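Local coordinates for protein NanS-p (Escherichia phage vB_EcoP_24B, PDB 6YP6) that probably binds carbohydrate as part of a phage-encoded esterase of the NanS-p type, conserved in Shiga toxin-encoding bacteriophages, at residues L83-V96 and N112-L126. Sequence-based numbering, arbitrary orientation.
Sequences LAANQYVMAFYWPV and NLLAAFYIQTDAKDL
The ring of Tyr88 lies alongside the side chain of Gln120, the phenol and amide planes only 11° apart and Tyr88 CE1 3.6 Å from Gln120 NE2. Both project from the same face of an antiparallel sheet, in which strands 88-95 and 115-121 are central neighbours; this sheet packs against a second one as a beta sandwich. With CG anti to the backbone N (chi1 -179°) and the chain extended beyond it, Gln120 runs along the ring and sends NE2 to Asn86 O at 2.9 Å. That bond is nearly straight at the hydrogen and lies close to the amide plane, but it meets the oxygen from above its carbonyl plane. On the same face the edge of the Tyr88 ring abuts Tyr118, whose hydroxyl is hydrogen-bonded to Asn139 ND2.

The pairing is not regular: Val89 and Met90 both face Ile119 in a classic beta bulge, and a second bulge sets Ala116 and Phe117 against Phe92. On the opposite face, Met90, Phe92 and Ile119 form an apolar row, Met90 CE reaching Ile119 CD1 at 4.0 Å, and Phe77 and Cys75 of strand 71-79 in the other sheet cover it. Further along, Leu114 CD1 sits over the six-membered ring of Trp94, 4.0 Å from its centroid, a CH-pi contact, while Trp94 NE1 hydrogen-bonds to Gly61 O.

Just before Tyr88 the chain makes a type II beta turn, Ala84 to Gln87. Thr121 OG1, also hydrogen-bonded to Tyr205 OH, donates to Ala84 O at 2.8 Å; Gln87 N reaches that oxygen from the opposite face of its carbonyl plane.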
loop_
_atom_site.group_PDB
_atom_site.type_symbol
_atom_site.label_atom_id
_atom_site.label_comp_id
_atom_site.label_asym_id
_atom_site.label_seq_id
_atom_site.Cartn_x
_atom_site.Cartn_y
_atom_site.Cartn_z
ATOM N N LEU A 83 5.488 -1.014 20.231
ATOM C CA LEU A 83 4.340 -1.845 19.901
ATOM C C LEU A 83 3.119 -1.397 20.702
ATOM O O LEU A 83 3.165 -1.337 21.938
ATOM C CB LEU A 83 4.646 -3.305 20.204
ATOM C CG LEU A 83 3.481 -4.292 20.144
ATOM C CD1 LEU A 83 2.863 -4.365 18.761
ATOM C CD2 LEU A 83 3.972 -5.663 20.572
ATOM N N ALA A 84 2.028 -1.100 19.994
ATOM C CA ALA A 84 0.747 -0.750 20.591
ATOM C C ALA A 84 -0.326 -1.600 19.922
ATOM O O ALA A 84 -0.479 -1.559 18.693
ATOM C CB ALA A 84 0.443 0.736 20.402
ATOM N N ALA A 85 -1.085 -2.344 20.721
ATOM C CA ALA A 85 -2.072 -3.252 20.162
ATOM C C ALA A 85 -3.067 -2.483 19.302
ATOM O O ALA A 85 -3.606 -1.453 19.718
ATOM C CB ALA A 85 -2.828 -3.946 21.290
ATOM N N ASN A 86 -3.330 -3.007 18.107
ATOM C CA ASN A 86 -4.384 -2.572 17.185
ATOM C C ASN A 86 -4.059 -1.289 16.436
ATOM O O ASN A 86 -4.882 -0.832 15.633
ATOM C CB ASN A 86 -5.740 -2.513 17.892
ATOM C CG ASN A 86 -6.028 -3.814 18.630
ATOM O OD1 ASN A 86 -5.807 -4.903 18.087
ATOM N ND2 ASN A 86 -6.463 -3.714 19.874
ATOM N N GLN A 87 -2.874 -0.729 16.616
ATOM C CA GLN A 87 -2.513 0.533 15.980
ATOM C C GLN A 87 -2.145 0.354 14.511
ATOM O O GLN A 87 -1.547 -0.646 14.113
ATOM C CB GLN A 87 -1.359 1.145 16.775
ATOM C CG GLN A 87 -0.962 2.539 16.377
ATOM C CD GLN A 87 -0.061 3.140 17.427
ATOM O OE1 GLN A 87 1.178 3.151 17.278
ATOM N NE2 GLN A 87 -0.642 3.578 18.509
ATOM N N TYR A 88 -2.562 1.321 13.694
ATOM C CA TYR A 88 -2.310 1.295 12.266
ATOM C C TYR A 88 -0.957 1.883 11.896
ATOM O O TYR A 88 -0.455 2.798 12.549
ATOM C CB TYR A 88 -3.386 2.090 11.503
ATOM C CG TYR A 88 -4.757 1.469 11.628
ATOM C CD1 TYR A 88 -5.087 0.283 10.980
ATOM C CD2 TYR A 88 -5.722 2.061 12.436
ATOM C CE1 TYR A 88 -6.338 -0.283 11.132
ATOM C CE2 TYR A 88 -6.971 1.507 12.597
ATOM C CZ TYR A 88 -7.274 0.332 11.954
ATOM O OH TYR A 88 -8.522 -0.195 12.155
ATOM N N VAL A 89 -0.416 1.374 10.780
ATOM C CA VAL A 89 0.681 2.006 10.058
ATOM C C VAL A 89 0.115 2.761 8.854
ATOM O O VAL A 89 0.127 3.994 8.829
ATOM C CB VAL A 89 1.765 0.995 9.629
ATOM C CG1 VAL A 89 2.911 1.720 8.938
ATOM C CG2 VAL A 89 2.269 0.197 10.824
ATOM N N MET A 90 -0.387 2.047 7.849
ATOM C CA MET A 90 -0.836 2.700 6.620
ATOM C C MET A 90 -1.659 1.722 5.802
ATOM O O MET A 90 -1.638 0.513 6.033
ATOM C CB MET A 90 0.364 3.216 5.823
ATOM C CG MET A 90 1.288 2.137 5.312
ATOM S SD MET A 90 2.779 2.880 4.664
ATOM C CE MET A 90 3.816 1.440 4.525
ATOM N N ALA A 91 -2.353 2.276 4.821
ATOM C CA ALA A 91 -3.149 1.532 3.866
ATOM C C ALA A 91 -2.846 2.007 2.451
ATOM O O ALA A 91 -2.474 3.162 2.219
ATOM C CB ALA A 91 -4.653 1.722 4.127
ATOM N N PHE A 92 -3.061 1.094 1.509
ATOM C CA PHE A 92 -2.943 1.304 0.070
ATOM C C PHE A 92 -4.303 1.014 -0.555
ATOM O O PHE A 92 -4.787 -0.119 -0.488
ATOM C CB PHE A 92 -1.923 0.323 -0.543
ATOM C CG PHE A 92 -0.540 0.479 0.007
ATOM C CD1 PHE A 92 -0.188 -0.124 1.205
ATOM C CD2 PHE A 92 0.415 1.239 -0.653
ATOM C CE1 PHE A 92 1.093 0.041 1.734
ATOM C CE2 PHE A 92 1.690 1.412 -0.112
ATOM C CZ PHE A 92 2.022 0.800 1.072
ATOM N N TYR A 93 -4.913 2.030 -1.166
ATOM C CA TYR A 93 -6.186 1.889 -1.852
ATOM C C TYR A 93 -6.010 2.294 -3.306
ATOM O O TYR A 93 -5.487 3.376 -3.601
ATOM C CB TYR A 93 -7.267 2.787 -1.249
ATOM C CG TYR A 93 -7.478 2.635 0.202
ATOM C CD1 TYR A 93 -7.962 1.461 0.725
ATOM C CD2 TYR A 93 -7.205 3.697 1.069
ATOM C CE1 TYR A 93 -8.154 1.333 2.104
ATOM C CE2 TYR A 93 -7.400 3.585 2.422
ATOM C CZ TYR A 93 -7.866 2.399 2.928
ATOM O OH TYR A 93 -8.075 2.303 4.294
ATOM N N TRP A 94 -6.497 1.462 -4.217
ATOM C CA TRP A 94 -6.451 1.764 -5.649
ATOM C C TRP A 94 -7.814 1.434 -6.251
ATOM O O TRP A 94 -7.995 0.376 -6.878
ATOM C CB TRP A 94 -5.324 1.009 -6.345
ATOM C CG TRP A 94 -5.098 1.360 -7.781
ATOM C CD1 TRP A 94 -5.753 2.288 -8.557
ATOM C CD2 TRP A 94 -4.139 0.738 -8.629
ATOM N NE1 TRP A 94 -5.254 2.267 -9.829
ATOM C CE2 TRP A 94 -4.260 1.325 -9.902
ATOM C CE3 TRP A 94 -3.186 -0.269 -8.433
ATOM C CZ2 TRP A 94 -3.465 0.937 -10.972
ATOM C CZ3 TRP A 94 -2.400 -0.646 -9.488
ATOM C CH2 TRP A 94 -2.539 -0.047 -10.745
ATOM N N PRO A 95 -8.794 2.313 -6.063
ATOM C CA PRO A 95 -10.086 2.140 -6.731
ATOM C C PRO A 95 -9.895 2.383 -8.218
ATOM O O PRO A 95 -9.100 3.234 -8.616
ATOM C CB PRO A 95 -10.974 3.220 -6.092
ATOM C CG PRO A 95 -10.060 4.147 -5.358
ATOM C CD PRO A 95 -8.703 3.581 -5.308
ATOM N N VAL A 96 -10.628 1.638 -9.047
ATOM C CA VAL A 96 -10.543 1.795 -10.492
ATOM C C VAL A 96 -11.929 2.086 -11.056
ATOM O O VAL A 96 -12.949 1.603 -10.554
ATOM C CB VAL A 96 -9.861 0.593 -11.180
ATOM C CG1 VAL A 96 -8.411 0.509 -10.723
ATOM C CG2 VAL A 96 -10.579 -0.713 -10.909
ATOM N N ASN A 112 -14.842 -1.664 -6.915
ATOM C CA ASN A 112 -13.729 -2.349 -7.553
ATOM C C ASN A 112 -12.424 -1.649 -7.208
ATOM O O ASN A 112 -12.211 -0.491 -7.598
ATOM C CB ASN A 112 -13.910 -2.327 -9.070
ATOM C CG ASN A 112 -15.174 -3.019 -9.524
ATOM O OD1 ASN A 112 -15.584 -4.038 -8.969
ATOM N ND2 ASN A 112 -15.785 -2.475 -10.569
ATOM N N LEU A 113 -11.555 -2.353 -6.484
ATOM C CA LEU A 113 -10.231 -1.853 -6.135
ATOM C C LEU A 113 -9.194 -2.919 -6.454
ATOM O O LEU A 113 -9.394 -4.096 -6.156
ATOM C CB LEU A 113 -10.100 -1.489 -4.642
ATOM C CG LEU A 113 -10.985 -0.350 -4.150
ATOM C CD1 LEU A 113 -12.268 -0.940 -3.585
ATOM C CD2 LEU A 113 -10.332 0.491 -3.106
ATOM N N LEU A 114 -8.078 -2.486 -7.041
ATOM C CA LEU A 114 -6.947 -3.389 -7.252
ATOM C C LEU A 114 -6.054 -3.467 -6.025
ATOM O O LEU A 114 -5.195 -4.356 -5.953
ATOM C CB LEU A 114 -6.128 -2.948 -8.462
ATOM C CG LEU A 114 -6.892 -2.932 -9.789
ATOM C CD1 LEU A 114 -5.944 -2.508 -10.896
ATOM C CD2 LEU A 114 -7.547 -4.269 -10.091
ATOM N N ALA A 115 -6.237 -2.552 -5.074
ATOM C CA ALA A 115 -5.556 -2.608 -3.792
ATOM C C ALA A 115 -6.493 -2.075 -2.729
ATOM O O ALA A 115 -7.151 -1.055 -2.933
ATOM C CB ALA A 115 -4.289 -1.764 -3.797
ATOM N N ALA A 116 -6.533 -2.763 -1.592
ATOM C CA ALA A 116 -7.248 -2.285 -0.407
ATOM C C ALA A 116 -6.590 -2.952 0.795
ATOM O O ALA A 116 -7.191 -3.771 1.495
ATOM C CB ALA A 116 -8.741 -2.570 -0.481
ATOM N N PHE A 117 -5.312 -2.662 0.969
ATOM C CA PHE A 117 -4.453 -3.429 1.850
ATOM C C PHE A 117 -3.916 -2.531 2.950
ATOM O O PHE A 117 -3.436 -1.434 2.663
ATOM C CB PHE A 117 -3.272 -4.010 1.060
ATOM C CG PHE A 117 -3.677 -4.732 -0.201
ATOM C CD1 PHE A 117 -4.694 -5.661 -0.185
ATOM C CD2 PHE A 117 -3.062 -4.451 -1.405
ATOM C CE1 PHE A 117 -5.082 -6.320 -1.362
ATOM C CE2 PHE A 117 -3.427 -5.106 -2.566
ATOM C CZ PHE A 117 -4.436 -6.032 -2.546
ATOM N N TYR A 118 -4.000 -2.973 4.200
ATOM C CA TYR A 118 -3.527 -2.149 5.299
ATOM C C TYR A 118 -2.626 -2.942 6.225
ATOM O O TYR A 118 -2.658 -4.176 6.289
ATOM C CB TYR A 118 -4.686 -1.455 6.040
ATOM C CG TYR A 118 -5.661 -2.362 6.755
ATOM C CD1 TYR A 118 -6.737 -2.943 6.083
ATOM C CD2 TYR A 118 -5.527 -2.624 8.103
ATOM C CE1 TYR A 118 -7.634 -3.766 6.747
ATOM C CE2 TYR A 118 -6.417 -3.439 8.775
ATOM C CZ TYR A 118 -7.466 -4.015 8.086
ATOM O OH TYR A 118 -8.371 -4.852 8.695
ATOM N N ILE A 119 -1.817 -2.181 6.944
ATOM C CA ILE A 119 -0.777 -2.701 7.814
ATOM C C ILE A 119 -1.090 -2.205 9.225
ATOM O O ILE A 119 -1.288 -1.002 9.438
ATOM C CB ILE A 119 0.610 -2.237 7.335
ATOM C CG1 ILE A 119 0.901 -2.721 5.917
ATOM C CG2 ILE A 119 1.687 -2.684 8.320
ATOM C CD1 ILE A 119 2.112 -2.071 5.300
ATOM N N GLN A 120 -1.160 -3.141 10.177
ATOM C CA GLN A 120 -1.645 -2.893 11.526
ATOM C C GLN A 120 -0.987 -3.907 12.444
ATOM O O GLN A 120 -0.761 -5.045 12.033
ATOM C CB GLN A 120 -3.170 -3.100 11.545
ATOM C CG GLN A 120 -3.854 -2.850 12.875
ATOM C CD GLN A 120 -5.276 -3.344 12.898
ATOM O OE1 GLN A 120 -5.632 -4.270 12.158
ATOM N NE2 GLN A 120 -6.104 -2.746 13.754
ATOM N N THR A 121 -0.715 -3.527 13.690
ATOM C CA THR A 121 -0.288 -4.519 14.664
ATOM C C THR A 121 -1.489 -5.065 15.421
ATOM O O THR A 121 -2.455 -4.348 15.686
ATOM C CB THR A 121 0.717 -3.958 15.674
ATOM O OG1 THR A 121 0.234 -2.743 16.262
ATOM C CG2 THR A 121 2.040 -3.670 15.031
ATOM N N ASP A 122 -1.421 -6.352 15.772
ATOM C CA ASP A 122 -2.250 -6.880 16.857
ATOM C C ASP A 122 -1.491 -6.629 18.160
ATOM O O ASP A 122 -0.823 -5.596 18.272
ATOM C CB ASP A 122 -2.727 -8.307 16.563
ATOM C CG ASP A 122 -1.618 -9.296 16.288
ATOM O OD1 ASP A 122 -0.505 -9.129 16.810
ATOM O OD2 ASP A 122 -1.889 -10.283 15.558
ATOM N N ALA A 123 -1.599 -7.504 19.163
ATOM C CA ALA A 123 -0.836 -7.298 20.393
ATOM C C ALA A 123 0.584 -7.835 20.309
ATOM O O ALA A 123 1.340 -7.695 21.275
ATOM C CB ALA A 123 -1.559 -7.915 21.589
ATOM N N LYS A 124 0.978 -8.421 19.177
ATOM C CA LYS A 124 2.327 -8.946 19.058
ATOM C C LYS A 124 2.977 -8.787 17.690
ATOM O O LYS A 124 4.187 -8.566 17.632
ATOM C CB LYS A 124 2.411 -10.396 19.556
ATOM C CG LYS A 124 1.571 -11.406 18.785
ATOM C CD LYS A 124 1.563 -12.759 19.521
ATOM C CE LYS A 124 0.964 -13.870 18.665
ATOM N NZ LYS A 124 1.783 -14.160 17.457
ATOM N N ASP A 125 2.215 -8.905 16.608
ATOM C CA ASP A 125 2.767 -9.022 15.270
ATOM C C ASP A 125 2.355 -7.842 14.393
ATOM O O ASP A 125 1.333 -7.198 14.616
ATOM C CB ASP A 125 2.244 -10.292 14.585
ATOM C CG ASP A 125 2.759 -11.571 15.202
ATOM O OD1 ASP A 125 3.823 -11.539 15.835
ATOM O OD2 ASP A 125 2.084 -12.609 15.021
ATOM N N LEU A 126 3.146 -7.593 13.348
ATOM C CA LEU A 126 2.783 -6.646 12.298
ATOM C C LEU A 126 2.095 -7.421 11.178
ATOM O O LEU A 126 2.696 -8.320 10.580
ATOM C CB LEU A 126 4.019 -5.927 11.758
ATOM C CG LEU A 126 3.720 -4.784 10.786
ATOM C CD1 LEU A 126 3.007 -3.646 11.491
ATOM C CD2 LEU A 126 4.980 -4.280 10.102
HETATM O O HOH W 1 -15.275 0.376 -11.155
#